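Local coordinates for hypothetical protein AF1432 (PDB 1YNB) that probably removes the 5'-phosphate from 2'-deoxyribonucleoside monophosphates as a metal-dependent homodimeric hydrolase of the HD-domain family, at residues A[36-39]-A[40-43]; A[57-60]-A[61-65]; A[159-162]-A[163-167]. One frame throughout, in Å; residues are numbered along the deposited sequence.

Contact 1: A[36-39]-A[40-43]; sequences PESV and AEHN. Unlike the reference sequence in segment 40-43: Asn43 (reference Ser).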
ATOM      1  N   PRO A  36      -8.597   8.907   4.968  1.00 18.63           N
ATOM      2  CA  PRO A  36      -7.807   8.357   6.060  1.00 15.54           C
ATOM      3  C   PRO A  36      -7.681   6.831   5.974  1.00 12.22           C
ATOM      4  O   PRO A  36      -8.368   6.196   5.208  1.00 12.95           O
ATOM      5  CB  PRO A  36      -8.609   8.764   7.284  1.00 15.30           C
ATOM      6  CG  PRO A  36      -9.983   8.621   6.800  1.00 16.29           C
ATOM      7  CD  PRO A  36      -9.963   9.242   5.412  1.00 17.79           C
ATOM      8  N   GLU A  37      -6.834   6.270   6.833  1.00 15.10           N
ATOM      9  CA  GLU A  37      -6.691   4.805   6.891  1.00 12.94           C
ATOM     10  C   GLU A  37      -8.082   4.181   7.134  1.00 14.69           C
ATOM     11  O   GLU A  37      -8.990   4.815   7.711  1.00 14.84           O
ATOM     12  CB  GLU A  37      -5.763   4.443   8.061  1.00 14.02           C
ATOM     13  CG  GLU A  37      -6.047   5.236   9.343  1.00 13.00           C
ATOM     14  CD  GLU A  37      -5.885   4.397  10.624  1.00 16.02           C
ATOM     15  OE1 GLU A  37      -6.277   4.900  11.699  1.00 15.92           O
ATOM     16  OE2 GLU A  37      -5.340   3.260  10.530  1.00 15.12           O
ATOM     17  N   SER A  38      -8.250   2.924   6.727  1.00 11.60           N
ATOM     18  CA  SER A  38      -9.509   2.203   6.918  1.00 13.36           C
ATOM     19  C   SER A  38      -9.334   1.387   8.226  1.00 14.75           C
ATOM     20  O   SER A  38      -8.208   1.236   8.737  1.00 15.41           O
ATOM     21  CB  SER A  38      -9.783   1.234   5.741  1.00 14.96           C
ATOM     22  OG  SER A  38      -8.774   0.235   5.676  1.00 16.08           O
ATOM     23  N   VAL A  39     -10.433   0.894   8.762  1.00 15.45           N
ATOM     24  CA  VAL A  39     -10.346   0.070   9.982  1.00 16.74           C
ATOM     25  C   VAL A  39      -9.455  -1.162   9.668  1.00 16.07           C
ATOM     26  O   VAL A  39      -8.600  -1.546  10.466  1.00 16.84           O
ATOM     27  CB  VAL A  39     -11.743  -0.355  10.413  1.00 17.88           C
ATOM     28  CG1 VAL A  39     -11.642  -1.385  11.595  1.00 19.14           C
ATOM     29  CG2 VAL A  39     -12.507   0.882  10.886  1.00 20.20           C
ATOM     30  N   ALA A  40      -9.665  -1.766   8.504  1.00 17.18           N
ATOM     31  CA  ALA A  40      -8.796  -2.865   8.026  1.00 15.28           C
ATOM     32  C   ALA A  40      -7.288  -2.529   8.119  1.00 17.88           C
ATOM     33  O   ALA A  40      -6.479  -3.361   8.583  1.00 15.41           O
ATOM     34  CB  ALA A  40      -9.161  -3.212   6.545  1.00 15.86           C
ATOM     35  N   GLU A  41      -6.871  -1.338   7.645  1.00 14.47           N
ATOM     36  CA  GLU A  41      -5.471  -0.955   7.719  1.00 15.71           C
ATOM     37  C   GLU A  41      -4.979  -0.788   9.170  1.00 14.72           C
ATOM     38  O   GLU A  41      -3.840  -1.146   9.495  1.00 13.79           O
ATOM     39  CB  GLU A  41      -5.251   0.333   6.906  1.00 15.20           C
ATOM     40  CG  GLU A  41      -5.389   0.034   5.390  1.00 13.58           C
ATOM     41  CD  GLU A  41      -5.515   1.289   4.537  1.00 19.39           C
ATOM     42  OE1 GLU A  41      -5.992   2.320   5.067  1.00 16.26           O
ATOM     43  OE2 GLU A  41      -5.167   1.225   3.340  1.00 16.53           O
ATOM     44  N   HIS A  42      -5.825  -0.206  10.033  1.00 14.95           N
ATOM     45  CA  HIS A  42      -5.481  -0.072  11.461  1.00 16.58           C
ATOM     46  C   HIS A  42      -5.234  -1.504  12.062  1.00 17.62           C
ATOM     47  O   HIS A  42      -4.232  -1.723  12.728  1.00 18.45           O
ATOM     48  CB  HIS A  42      -6.646   0.600  12.215  1.00 14.39           C
ATOM     49  CG  HIS A  42      -6.581   0.453  13.706  1.00 12.35           C
ATOM     50  ND1 HIS A  42      -5.529   0.923  14.452  1.00 13.20           N
ATOM     51  CD2 HIS A  42      -7.440  -0.128  14.581  1.00 15.43           C
ATOM     52  CE1 HIS A  42      -5.738   0.644  15.732  1.00 15.90           C
ATOM     53  NE2 HIS A  42      -6.891   0.010  15.838  1.00 14.55           N
ATOM     54  N   ASN A  43      -6.152  -2.438  11.813  1.00 19.67           N
ATOM     55  CA  ASN A  43      -6.049  -3.824  12.357  1.00 19.77           C
ATOM     56  C   ASN A  43      -4.815  -4.541  11.823  1.00 20.43           C
ATOM     57  O   ASN A  43      -4.154  -5.319  12.533  1.00 20.00           O
ATOM     58  CB  ASN A  43      -7.263  -4.641  11.955  1.00 19.65           C
ATOM     59  CG  ASN A  43      -8.545  -4.105  12.532  1.00 21.36           C
ATOM     60  OD1 ASN A  43      -9.613  -4.269  11.931  1.00 25.68           O
ATOM     61  ND2 ASN A  43      -8.467  -3.484  13.707  1.00 23.81           N
TER
HETATM   62  O   HOH W   1      -7.754   3.852   3.405  1.00 35.03           O

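Contact 2: A[57-60]-A[61-65]; sequences SGES and VEKAC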
ATOM      1  N   SER A  57       8.129  -9.198  24.805  1.00 33.47           N
ATOM      2  CA  SER A  57       7.745  -9.419  26.194  1.00 34.99           C
ATOM      3  C   SER A  57       8.180 -10.812  26.627  1.00 37.48           C
ATOM      4  O   SER A  57       7.766 -11.296  27.676  1.00 38.29           O
ATOM      5  CB  SER A  57       6.235  -9.305  26.369  1.00 34.01           C
ATOM      6  OG  SER A  57       5.807  -7.964  26.200  1.00 33.83           O
ATOM      7  N   GLY A  58       8.986 -11.450  25.791  1.00 38.53           N
ATOM      8  CA  GLY A  58       9.471 -12.779  26.076  1.00 41.47           C
ATOM      9  C   GLY A  58       8.555 -13.940  25.728  1.00 42.89           C
ATOM     10  O   GLY A  58       8.980 -15.093  25.885  1.00 44.69           O
ATOM     11  N   GLU A  59       7.328 -13.674  25.266  1.00 42.76           N
ATOM     12  CA  GLU A  59       6.386 -14.748  24.923  1.00 41.06           C
ATOM     13  C   GLU A  59       6.843 -15.551  23.696  1.00 39.62           C
ATOM     14  O   GLU A  59       7.761 -15.145  22.969  1.00 39.12           O
ATOM     15  CB  GLU A  59       4.981 -14.167  24.730  1.00 43.51           C
ATOM     16  CG  GLU A  59       4.508 -13.354  25.948  1.00 45.70           C
ATOM     17  CD  GLU A  59       3.335 -13.980  26.701  1.00 47.05           C
ATOM     18  OE1 GLU A  59       3.085 -15.195  26.549  1.00 48.84           O
ATOM     19  OE2 GLU A  59       2.659 -13.255  27.463  1.00 47.07           O
ATOM     20  N   SER A  60       6.237 -16.717  23.491  1.00 38.57           N
ATOM     21  CA  SER A  60       6.626 -17.596  22.386  1.00 38.72           C
ATOM     22  C   SER A  60       6.064 -17.146  21.039  1.00 37.78           C
ATOM     23  O   SER A  60       5.104 -16.391  20.995  1.00 37.95           O
ATOM     24  CB  SER A  60       6.123 -19.014  22.648  1.00 38.50           C
ATOM     25  OG  SER A  60       4.711 -19.058  22.534  1.00 39.31           O
ATOM     26  N   VAL A  61       6.659 -17.622  19.955  1.00 37.38           N
ATOM     27  CA  VAL A  61       6.164 -17.284  18.628  1.00 37.94           C
ATOM     28  C   VAL A  61       4.695 -17.672  18.543  1.00 38.08           C
ATOM     29  O   VAL A  61       3.859 -16.903  18.053  1.00 37.44           O
ATOM     30  CB  VAL A  61       6.943 -18.026  17.547  1.00 37.86           C
ATOM     31  CG1 VAL A  61       6.351 -17.739  16.192  1.00 39.14           C
ATOM     32  CG2 VAL A  61       8.372 -17.582  17.571  1.00 37.97           C
ATOM     33  N   GLU A  62       4.359 -18.851  19.051  1.00 37.51           N
ATOM     34  CA  GLU A  62       2.978 -19.298  18.980  1.00 37.92           C
ATOM     35  C   GLU A  62       2.100 -18.314  19.702  1.00 36.78           C
ATOM     36  O   GLU A  62       0.981 -18.012  19.277  1.00 36.07           O
ATOM     37  CB  GLU A  62       2.815 -20.699  19.599  1.00 40.44           C
ATOM     38  CG  GLU A  62       3.882 -21.684  19.128  1.00 44.11           C
ATOM     39  CD  GLU A  62       5.246 -21.326  19.690  1.00 46.41           C
ATOM     40  OE1 GLU A  62       6.242 -21.234  18.926  1.00 47.63           O
ATOM     41  OE2 GLU A  62       5.310 -21.126  20.921  1.00 48.33           O
ATOM     42  N   LYS A  63       2.618 -17.807  20.808  1.00 35.32           N
ATOM     43  CA  LYS A  63       1.895 -16.840  21.620  1.00 34.73           C
ATOM     44  C   LYS A  63       1.802 -15.503  20.832  1.00 30.85           C
ATOM     45  O   LYS A  63       0.775 -14.844  20.831  1.00 30.86           O
ATOM     46  CB  LYS A  63       2.672 -16.630  22.937  1.00 38.46           C
ATOM     47  CG  LYS A  63       1.830 -16.240  24.157  1.00 42.36           C
ATOM     48  CD  LYS A  63       0.907 -17.372  24.648  1.00 44.46           C
ATOM     49  CE  LYS A  63       1.649 -18.696  24.981  1.00 46.16           C
ATOM     50  NZ  LYS A  63       2.646 -18.633  26.101  1.00 47.06           N
ATOM     51  N   ALA A  64       2.899 -15.118  20.194  1.00 29.63           N
ATOM     52  CA  ALA A  64       2.944 -13.874  19.406  1.00 27.37           C
ATOM     53  C   ALA A  64       1.928 -13.974  18.248  1.00 28.99           C
ATOM     54  O   ALA A  64       1.186 -13.025  17.979  1.00 26.75           O
ATOM     55  CB  ALA A  64       4.337 -13.663  18.879  1.00 27.24           C
ATOM     56  N   CYS A  65       1.881 -15.126  17.571  1.00 26.42           N
ATOM     57  CA  CYS A  65       0.931 -15.315  16.466  1.00 26.33           C
ATOM     58  C   CYS A  65      -0.511 -15.237  16.962  1.00 25.49           C
ATOM     59  O   CYS A  65      -1.420 -14.800  16.263  1.00 26.63           O
ATOM     60  CB  CYS A  65       1.172 -16.672  15.793  1.00 21.28           C
ATOM     61  SG  CYS A  65       2.653 -16.760  14.928  1.00 28.13           S
TER
HETATM   62  O   HOH W   2       5.285 -17.943  25.508  1.00 37.15           O

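Contact 3: A[159-162]-A[163-167]; sequences IYRV and LMERK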
ATOM      1  N   ILE A 159       8.587   1.048  23.237  1.00 22.09           N
ATOM      2  CA  ILE A 159       8.411   1.387  21.810  1.00 21.27           C
ATOM      3  C   ILE A 159       7.800   2.797  21.696  1.00 20.71           C
ATOM      4  O   ILE A 159       8.207   3.598  20.872  1.00 21.96           O
ATOM      5  CB  ILE A 159       7.474   0.361  21.131  1.00 19.74           C
ATOM      6  CG1 ILE A 159       8.223  -0.963  20.957  1.00 20.10           C
ATOM      7  CG2 ILE A 159       7.047   0.841  19.714  1.00 20.18           C
ATOM      8  CD1 ILE A 159       7.326  -2.037  20.390  1.00 18.82           C
ATOM      9  N   TYR A 160       6.794   3.067  22.508  1.00 21.20           N
ATOM     10  CA  TYR A 160       6.136   4.376  22.515  1.00 23.31           C
ATOM     11  C   TYR A 160       7.148   5.485  22.852  1.00 23.51           C
ATOM     12  O   TYR A 160       7.177   6.543  22.213  1.00 22.45           O
ATOM     13  CB  TYR A 160       5.017   4.367  23.556  1.00 21.85           C
ATOM     14  CG  TYR A 160       4.303   5.675  23.719  1.00 25.13           C
ATOM     15  CD1 TYR A 160       3.538   6.206  22.681  1.00 24.21           C
ATOM     16  CD2 TYR A 160       4.397   6.402  24.905  1.00 26.08           C
ATOM     17  CE1 TYR A 160       2.884   7.420  22.819  1.00 25.10           C
ATOM     18  CE2 TYR A 160       3.737   7.645  25.055  1.00 28.36           C
ATOM     19  CZ  TYR A 160       2.981   8.138  24.004  1.00 27.87           C
ATOM     20  OH  TYR A 160       2.299   9.339  24.141  1.00 26.97           O
ATOM     21  N   ARG A 161       7.977   5.250  23.861  1.00 23.78           N
ATOM     22  CA  ARG A 161       8.959   6.261  24.244  1.00 24.80           C
ATOM     23  C   ARG A 161       9.865   6.624  23.068  1.00 23.63           C
ATOM     24  O   ARG A 161      10.133   7.803  22.826  1.00 22.92           O
ATOM     25  CB  ARG A 161       9.814   5.779  25.444  1.00 25.27           C
ATOM     26  CG  ARG A 161      10.861   6.827  25.848  1.00 26.76           C
ATOM     27  CD  ARG A 161      11.684   6.446  27.047  1.00 28.52           C
ATOM     28  NE  ARG A 161      12.587   7.537  27.423  1.00 30.85           N
ATOM     29  CZ  ARG A 161      13.553   7.423  28.335  1.00 33.69           C
ATOM     30  NH1 ARG A 161      13.740   6.268  28.965  1.00 32.24           N
ATOM     31  NH2 ARG A 161      14.328   8.460  28.635  1.00 33.46           N
ATOM     32  N   VAL A 162      10.350   5.616  22.335  1.00 22.75           N
ATOM     33  CA  VAL A 162      11.221   5.889  21.198  1.00 22.63           C
ATOM     34  C   VAL A 162      10.431   6.547  20.053  1.00 24.56           C
ATOM     35  O   VAL A 162      10.958   7.443  19.393  1.00 24.06           O
ATOM     36  CB  VAL A 162      11.946   4.594  20.712  1.00 25.75           C
ATOM     37  CG1 VAL A 162      12.766   4.859  19.437  1.00 24.88           C
ATOM     38  CG2 VAL A 162      12.897   4.134  21.827  1.00 25.53           C
ATOM     39  N   LEU A 163       9.185   6.111  19.836  1.00 23.18           N
ATOM     40  CA  LEU A 163       8.326   6.695  18.788  1.00 21.98           C
ATOM     41  C   LEU A 163       8.268   8.210  19.013  1.00 23.37           C
ATOM     42  O   LEU A 163       8.430   8.998  18.072  1.00 23.99           O
ATOM     43  CB  LEU A 163       6.890   6.183  18.912  1.00 20.93           C
ATOM     44  CG  LEU A 163       5.783   6.203  17.832  1.00 24.33           C
ATOM     45  CD1 LEU A 163       4.457   6.666  18.459  1.00 22.44           C
ATOM     46  CD2 LEU A 163       6.193   6.941  16.569  1.00 23.01           C
ATOM     47  N   MET A 164       7.985   8.598  20.254  1.00 24.00           N
ATOM     48  CA  MET A 164       7.851  10.022  20.573  1.00 24.29           C
ATOM     49  C   MET A 164       9.163  10.784  20.705  1.00 26.50           C
ATOM     50  O   MET A 164       9.178  12.022  20.565  1.00 25.28           O
ATOM     51  CB  MET A 164       6.975  10.190  21.824  1.00 22.96           C
ATOM     52  CG  MET A 164       5.541   9.561  21.707  1.00 22.83           C
ATOM     53  SD  MET A 164       4.561  10.219  20.307  1.00 24.29           S
ATOM     54  CE  MET A 164       3.880  11.777  21.094  1.00 26.74           C
ATOM     55  N   GLU A 165      10.266  10.082  20.977  1.00 26.59           N
ATOM     56  CA  GLU A 165      11.565  10.746  21.049  1.00 28.30           C
ATOM     57  C   GLU A 165      11.956  11.115  19.623  1.00 29.36           C
ATOM     58  O   GLU A 165      12.443  12.212  19.368  1.00 28.06           O
ATOM     59  CB  GLU A 165      12.652   9.816  21.580  1.00 31.12           C
ATOM     60  CG  GLU A 165      12.558   9.505  23.055  1.00 34.12           C
ATOM     61  CD  GLU A 165      13.734   8.656  23.512  1.00 36.79           C
ATOM     62  OE1 GLU A 165      13.950   7.547  22.941  1.00 35.37           O
ATOM     63  OE2 GLU A 165      14.445   9.113  24.435  1.00 37.94           O
ATOM     64  N   ARG A 166      11.723  10.183  18.698  1.00 27.77           N
ATOM     65  CA  ARG A 166      12.100  10.385  17.309  1.00 28.02           C
ATOM     66  C   ARG A 166      11.138  11.242  16.495  1.00 28.39           C
ATOM     67  O   ARG A 166      11.595  12.091  15.721  1.00 28.04           O
ATOM     68  CB  ARG A 166      12.228   9.034  16.572  1.00 31.33           C
ATOM     69  CG  ARG A 166      13.279   8.067  17.111  1.00 34.70           C
ATOM     70  CD  ARG A 166      13.323   6.743  16.273  1.00 38.60           C
ATOM     71  NE  ARG A 166      13.723   6.943  14.866  1.00 40.50           N
ATOM     72  CZ  ARG A 166      12.889   6.962  13.819  1.00 40.68           C
ATOM     73  NH1 ARG A 166      11.589   6.787  13.997  1.00 36.93           N
ATOM     74  NH2 ARG A 166      13.364   7.181  12.581  1.00 41.87           N
ATOM     75  N   LYS A 167       9.833  11.004  16.681  1.00 25.16           N
ATOM     76  CA  LYS A 167       8.767  11.650  15.910  1.00 26.27           C
ATOM     77  C   LYS A 167       9.243  11.792  14.471  1.00 27.09           C
ATOM     78  O   LYS A 167       9.204  12.851  13.869  1.00 26.86           O
ATOM     79  CB  LYS A 167       8.373  13.000  16.501  1.00 27.36           C
ATOM     80  CG  LYS A 167       7.588  12.877  17.798  1.00 28.53           C
ATOM     81  CD  LYS A 167       6.886  14.196  18.146  1.00 28.43           C
ATOM     82  CE  LYS A 167       6.276  14.176  19.544  1.00 29.85           C
ATOM     83  NZ  LYS A 167       7.312  14.246  20.600  1.00 30.38           N
TER

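Contact 1: A[36-39]-A[40-43]
Ser38 and Glu41 form a capping box at the N-terminus of helix 39-56. Ser38 OG accepts from Glu41 N at 3.2 Å, and in return Glu41 OE1 accepts from Ser38 N at 2.9 Å. The serine hydroxyl is set for this by a chi1 of 63°, which places OG between its own N and carbonyl carbon, over the first turn. Serine suits the N-cap because its short side chain can replace the missing acceptor, while glutamate three residues on is long enough to reach back. Its carboxylate is met on the anti side, 31° out of plane, and a water lies within hydrogen-bonding distance of both Glu41 OE1 and Pro36 O, with fewer protons than acceptors around it. Glu41 OE2 is turned to Ser38 OG of the second subunit, and the reciprocal bond ties the two caps together; the two Glu41 OE2 atoms come close, which may favour a raised pKa or a shared proton.

Beyond the box, His42 N reaches Ser38 O and Asn43 N reaches Val39 O, starting the helical ladder. Buried His42 bonds Glu127 through ND1 and, weakly, Asp124 through NE2, and Asn43 ND2 bonds Asp75; His42, His74, Asp75 and Asp124 converge in a pattern consistent with an HD-type metal site, although no metal is bound to them here. Glu37 OE1 is held by Arg25 and Trp28, while Glu37 OE2, paired with Lys21 of the second subunit, lies 3.4 Å from His42 CB.

Contact 2: A[57-60]-A[61-65]
Ser60 meets Lys63 and Ala64 where the chain turns from the loop after helix 39-56 into helix 61-73, and the hydrogen bonds are those of an N-cap. Ser60 OG accepts from Lys63 N at 3.0 Å, with an N-H...O angle of 147°. A chi1 of 70° tucks the hydroxyl between the backbone N and carbonyl carbon, facing the amide of Lys63, which has no carbonyl of an earlier helical turn to bond. Serine is apt here because its oxygen sits one carbon from the backbone. The next rung is ordinary helix: Ala64 N bonds Ser60 O at 2.7 Å. Just upstream, Gly58, with its positive phi, is the C-prime residue of a Schellman motif that ends helix 39-56, so one helix stops and the next is capped within a few residues.

The charged contacts are looser. Lys63 is folded back by bends at chi2, chi3 and chi4, which bring NZ round toward the loop. There it forms a weak and doubtful salt bridge with Glu59 OE1, 3.5 Å long, since that oxygen is modelled too near the lysine chain. The other oxygen, Glu59 OE2, bonds Tyr119 OH, reaching toward helix 117-135. A water accepts from Lys63 NZ at 2.8 Å; its second leg, to Ser60 N, is suspiciously short at 2.5 Å and therefore doubtful.

Apolar packing completes the contact. Small Ala64 fits against Phe51, Ala54 and Leu55 of helix 39-56, and Val61 packs on Pro111 of the second subunit.

The chemistry implies that the serine and its backbone bonds define this helix start, while the acid and amine add at most a partly exposed, modest electrostatic tie whose geometry remains uncertain.

Contact 3: A[159-162]-A[163-167]
The final turns of helix 154-166 bring together side chains four residues apart: Tyr160 with Met164, Arg161 with Glu165, and Val162 with Arg166. Met164 CG is the atom that lies over a face of the Tyr160 ring, 3.9 Å from the centroid and 25° off the normal, a CH-pi contact, while SD makes a more oblique Met-aromatic contact at 4.9 Å. The ring comes under the methionine because Tyr160 CG is anti to the backbone N (chi1 177°); Met164 chi2, at -58°, then puts SD beside the ring, near Tyr160 CE1. Tyrosine suits this place with a flat apolar face and a hydroxyl that bonds Ala146 O. The ring also packs on Leu126 of helix 117-135, and Leu163 packs on Ala129 and Phe130 of that helix.

On the exposed side Arg161 and Glu165 form a long ion pair, NE to OE2 3.9 Å. Glu165 OE2 sits off the plane of the guanidinium, so the attraction is one of charge, without a hydrogen bond. Val162 CG1 meets Arg166 CD at 3.7 Å, using the aliphatic part of the arginine.

Backbone bonds such as Met164 N to Tyr160 O (3.0 Å) hold these pairs in step. At the C-terminal end Lys167, with positive phi, leaves the helix, and its NZ donates 2.9 Å to a lone pair of Met164 O. The ammonium of Lys167 probably offsets some of the partial negative charge at the carbonyl end of the helix, while dispersion joins the Met164 methylene to the Tyr160 ring.

The three contacts come in series along the chain, and none touches another. Contacts 1 and 2 are tied through helix 39-56: contact 1 starts it, and contact 2 spans the loop beyond its end and the beginning of helix 61-73, their centres 24 Å apart. Contact 3, at the end of helix 154-166, has its centre 21 Å from that of contact 1 and 23 Å from that of contact 2. Helix 117-135 has partners in all three. Contact 1, buried in this all-helical fold, holds His42 of the probable HD metal site, whereas the other two have their centres about 19 Å from the centre of the chain. All three helix termini also take part in contacts with the second subunit.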